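Local coordinates for protein putative hexose oxidase (Nonomuraea sp. ATCC 39727, PDB 5AWV) that probably oxidises a sugar of glycopeptide antibiotics such as teicoplanin, which it binds, using a covalently attached FAD, at residues A[460-464]-A[465-469]; A[415-418]-A[419-422]. One frame throughout, in Å; residues are numbered along the deposited sequence.

Interaction 1: A[460-464]-A[465-469]; sequences PVPND and VSDGA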
loop_
_atom_site.group_PDB
_atom_site.type_symbol
_atom_site.label_atom_id
_atom_site.label_comp_id
_atom_site.label_asym_id
_atom_site.label_seq_id
_atom_site.Cartn_x
_atom_site.Cartn_y
_atom_site.Cartn_z
ATOM N N PRO A 460 1.037 -8.911 -19.631
ATOM C CA PRO A 460 1.676 -7.680 -20.150
ATOM C C PRO A 460 3.206 -7.793 -20.246
ATOM O O PRO A 460 3.918 -7.083 -19.580
ATOM C CB PRO A 460 1.213 -6.589 -19.120
ATOM C CG PRO A 460 1.095 -7.356 -17.856
ATOM C CD PRO A 460 0.391 -8.645 -18.342
ATOM N N VAL A 461 3.694 -8.655 -21.139
ATOM C CA VAL A 461 5.091 -8.815 -21.382
ATOM C C VAL A 461 5.638 -7.462 -21.766
ATOM O O VAL A 461 5.049 -6.768 -22.632
ATOM C CB VAL A 461 5.387 -9.806 -22.552
ATOM C CG1 VAL A 461 6.871 -9.879 -22.853
ATOM C CG2 VAL A 461 4.883 -11.158 -22.171
ATOM N N PRO A 462 6.756 -7.062 -21.128
ATOM C CA PRO A 462 7.410 -5.854 -21.570
ATOM C C PRO A 462 7.721 -5.763 -23.033
ATOM O O PRO A 462 8.468 -6.586 -23.591
ATOM C CB PRO A 462 8.647 -5.735 -20.673
ATOM C CG PRO A 462 8.264 -6.426 -19.436
ATOM C CD PRO A 462 7.375 -7.572 -19.879
ATOM N N ASN A 463 7.134 -4.766 -23.666
ATOM C CA ASN A 463 7.423 -4.540 -25.099
ATOM C C ASN A 463 7.320 -3.081 -25.404
ATOM O O ASN A 463 7.565 -2.294 -24.514
ATOM C CB ASN A 463 6.564 -5.465 -25.983
ATOM C CG ASN A 463 5.079 -5.209 -25.872
ATOM O OD1 ASN A 463 4.608 -4.225 -25.289
ATOM N ND2 ASN A 463 4.297 -6.147 -26.444
ATOM N N ASP A 464 7.020 -2.667 -26.635
ATOM C CA ASP A 464 6.901 -1.240 -26.931
ATOM C C ASP A 464 5.777 -0.616 -26.186
ATOM O O ASP A 464 5.841 0.570 -25.959
ATOM C CB ASP A 464 6.636 -0.986 -28.461
ATOM C CG ASP A 464 7.144 0.366 -28.943
ATOM O OD1 ASP A 464 8.329 0.768 -28.609
ATOM O OD2 ASP A 464 6.392 1.016 -29.776
ATOM N N VAL A 465 4.701 -1.373 -25.932
ATOM C CA VAL A 465 3.508 -0.811 -25.377
ATOM C C VAL A 465 3.398 -1.087 -23.909
ATOM O O VAL A 465 3.061 -0.171 -23.139
ATOM C CB VAL A 465 2.208 -1.309 -26.093
ATOM C CG1 VAL A 465 0.977 -0.777 -25.382
ATOM C CG2 VAL A 465 2.202 -0.794 -27.525
ATOM N N SER A 466 3.592 -2.320 -23.531
ATOM C CA SER A 466 3.451 -2.702 -22.082
ATOM C C SER A 466 4.799 -2.785 -21.341
ATOM O O SER A 466 5.869 -2.915 -21.977
ATOM C CB SER A 466 2.740 -4.026 -21.974
ATOM O OG SER A 466 1.349 -3.840 -22.247
ATOM N N ASP A 467 4.722 -2.747 -19.983
ATOM C CA ASP A 467 5.915 -2.873 -19.177
ATOM C C ASP A 467 5.806 -3.700 -17.910
ATOM O O ASP A 467 6.376 -3.356 -16.901
ATOM C CB ASP A 467 6.529 -1.477 -18.908
ATOM C CG ASP A 467 8.033 -1.518 -18.852
ATOM O OD1 ASP A 467 8.634 -2.457 -19.462
ATOM O OD2 ASP A 467 8.650 -0.693 -18.146
ATOM N N GLY A 468 5.155 -4.851 -18.025
ATOM C CA GLY A 468 4.940 -5.746 -16.931
ATOM C C GLY A 468 3.907 -5.267 -15.917
ATOM O O GLY A 468 2.957 -4.627 -16.316
ATOM N N ALA A 469 4.145 -5.536 -14.630
ATOM C CA ALA A 469 3.205 -5.345 -13.577
ATOM C C ALA A 469 3.850 -4.841 -12.303
ATOM O O ALA A 469 5.045 -4.829 -12.212
ATOM C CB ALA A 469 2.388 -6.618 -13.349
HETATM O O HOH W 1 9.116 -2.473 -22.205
#
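Asn463 reaches across the turn to the backbone of Val465 and Ser466 with its side-chain carbonyl. Its CB is joined to a CG that sits between the backbone N and the carbonyl carbon (chi1 64°), a torsion that folds the short chain back over the turn and leaves CG 3.9 Å from Val465 N. The tip, OD1, then accepts two backbone hydrogens. Ser466 N gives the straighter bond, 2.8 Å from OD1 with 168° at the hydrogen, and approaches almost in line with the side-chain C=O. Val465 N, 2.9 Å from OD1, comes from above the amide plane, tilted 44° out of it. The bond to Val465, two residues on, makes this an Asx turn, and the one to Ser466 extends it. Asparagine suits the place because its short side chain puts a carbonyl oxygen within reach of both N-H groups.

The main chain answers the side chain. Asn463 N donates to Ser466 O at 2.8 Å, and the same oxygen takes a CA-H contact from Pro462 CA at 3.3 Å. At the open end of the turn, Gly468 N makes a weak hydrogen bond to Pro460 O, and the positive phi of this residue is one that glycine adopts easily. The two prolines have no N-H to satisfy and stiffen the incoming arm; Pro462 CB rests 3.5 Å from Asp467 OD1. Water 1 lies within hydrogen-bonding distance of both Asn463 O and Asp467 OD1.

The turn belongs to the loop between helices 438-452 and 490-495, where its own bonds help hold the reversal and backbone bonds to Tyr370 and Arg372, at the end of strand 363-371, tie it down. Salt bridges from Asp467 to Lys496 and Asp464 to Lys373 probably stabilise both carboxylates.

Interaction 2: A[415-418]-A[419-422]; sequences TALP and QRDA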
loop_
_atom_site.group_PDB
_atom_site.type_symbol
_atom_site.label_atom_id
_atom_site.label_comp_id
_atom_site.label_asym_id
_atom_site.label_seq_id
_atom_site.Cartn_x
_atom_site.Cartn_y
_atom_site.Cartn_z
ATOM N N THR A 415 16.279 1.824 -8.081
ATOM C CA THR A 415 15.406 1.240 -7.075
ATOM C C THR A 415 14.976 -0.087 -7.562
ATOM O O THR A 415 15.287 -0.467 -8.677
ATOM C CB THR A 415 14.126 2.090 -6.761
ATOM O OG1 THR A 415 13.220 2.050 -7.881
ATOM C CG2 THR A 415 14.505 3.498 -6.421
ATOM N N ALA A 416 14.223 -0.810 -6.747
ATOM C CA ALA A 416 13.727 -2.130 -7.146
ATOM C C ALA A 416 12.507 -2.038 -8.133
ATOM O O ALA A 416 12.160 -3.045 -8.789
ATOM C CB ALA A 416 13.415 -2.999 -5.953
ATOM N N LEU A 417 11.965 -0.843 -8.326
ATOM C CA LEU A 417 10.907 -0.634 -9.354
ATOM C C LEU A 417 11.545 -0.424 -10.729
ATOM O O LEU A 417 12.147 0.626 -10.952
ATOM C CB LEU A 417 10.066 0.576 -9.009
ATOM C CG LEU A 417 9.302 0.670 -7.750
ATOM C CD1 LEU A 417 8.637 2.057 -7.651
ATOM C CD2 LEU A 417 8.251 -0.457 -7.694
ATOM N N PRO A 418 11.381 -1.365 -11.648
ATOM C CA PRO A 418 12.089 -1.235 -12.950
ATOM C C PRO A 418 11.361 -0.307 -13.963
ATOM O O PRO A 418 11.945 0.083 -14.935
ATOM C CB PRO A 418 12.128 -2.638 -13.458
ATOM C CG PRO A 418 10.863 -3.262 -12.912
ATOM C CD PRO A 418 10.664 -2.661 -11.573
ATOM N N GLN A 419 10.074 -0.046 -13.748
ATOM C CA GLN A 419 9.261 0.692 -14.724
ATOM C C GLN A 419 9.376 2.161 -14.479
ATOM O O GLN A 419 8.680 2.710 -13.639
ATOM C CB GLN A 419 7.776 0.254 -14.672
ATOM C CG GLN A 419 7.596 -1.184 -15.055
ATOM C CD GLN A 419 7.607 -2.158 -13.868
ATOM O OE1 GLN A 419 7.841 -1.782 -12.723
ATOM N NE2 GLN A 419 7.261 -3.398 -14.132
ATOM N N ARG A 420 10.293 2.783 -15.208
ATOM C CA ARG A 420 10.635 4.170 -15.031
ATOM C C ARG A 420 10.474 4.960 -16.322
ATOM O O ARG A 420 11.027 6.052 -16.498
ATOM C CB ARG A 420 12.047 4.302 -14.425
ATOM C CG ARG A 420 12.145 3.811 -13.002
ATOM C CD ARG A 420 11.324 4.638 -12.019
ATOM N NE ARG A 420 11.621 4.265 -10.631
ATOM C CZ ARG A 420 11.376 4.993 -9.553
ATOM N NH1 ARG A 420 10.815 6.178 -9.649
ATOM N NH2 ARG A 420 11.725 4.515 -8.327
ATOM N N ASP A 421 9.633 4.462 -17.209
ATOM C CA ASP A 421 9.163 5.308 -18.335
ATOM C C ASP A 421 7.725 5.070 -18.707
ATOM O O ASP A 421 7.323 5.428 -19.810
ATOM C CB ASP A 421 10.083 5.248 -19.566
ATOM C CG ASP A 421 9.857 4.065 -20.385
ATOM O OD1 ASP A 421 9.341 3.050 -19.887
ATOM O OD2 ASP A 421 10.161 4.140 -21.578
ATOM N N ALA A 422 6.931 4.546 -17.766
ATOM C CA ALA A 422 5.524 4.329 -17.983
ATOM C C ALA A 422 4.741 5.635 -17.885
ATOM O O ALA A 422 5.184 6.622 -17.290
ATOM C CB ALA A 422 4.997 3.302 -16.964
HETATM O O HOH W 2 14.019 2.337 -10.388
#
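Thr415 and Arg420 meet through two torsions: Thr415 places OG1 between its backbone N and carbonyl carbon (chi1 70°), and Arg420 bends at chi2 (-65°), curling its chain back toward the threonine. The two side chains cross at about a right angle. Arg420 NH2 donates to Thr415 OG1 at 2.9 Å, nearly straight at 170°, with the oxygen in the guanidinium plane. NH2 also forms a salt bridge with Asp177, and NH1 bonds to Val407 O; arginine suits this buried place because its several N-H groups can serve a hydroxyl, a carboxylate and a carbonyl together, which fixes its rotation. Leu417 CD1 lies over one guanidinium face, 4.0 Å from NH2. Water 2 accepts from Arg420 NE at 3.1 Å and also lies near Thr415 OG1 and Leu417 O.

Gln419 and Pro418 run side by side, with OE1 3.2 Å from Pro418 CD, whose slightly polarised C-H groups can tolerate a carbonyl oxygen this close; the amide's other end, NE2, bonds to Asp467 O.

Threonine's hydroxyl accepts from Leu417 N too, at 3.2 Å, which defines an ST turn, here braced by an arginine in the long connection between strands 395-402 and 424-432.

Overall arrangement
The two loops lie with their centres about 12 Å apart and are joined directly. Gln419 of interaction 2 points its NE2 at Asp467 O of interaction 1, a probable hydrogen bond of 2.9 Å, with at most a weak bond to Ala469 O. Arg372 serves both, bonding to Asn463 O and forming a salt bridge with Asp421; together with Lys496 on Asp467 it probably eases the closeness of Asp467 OD2 and Asp421 OD1, 4.2 Å apart. Both lie near Tyr470, an FAD-binding residue whose side chain is about 8 Å from Gly468 and about 5 Å from that of Leu417. Leu417's side chain is about 9 Å from FAD, and Val465's about 10 Å from a bound 2-amino-2-deoxyglucuronic acid.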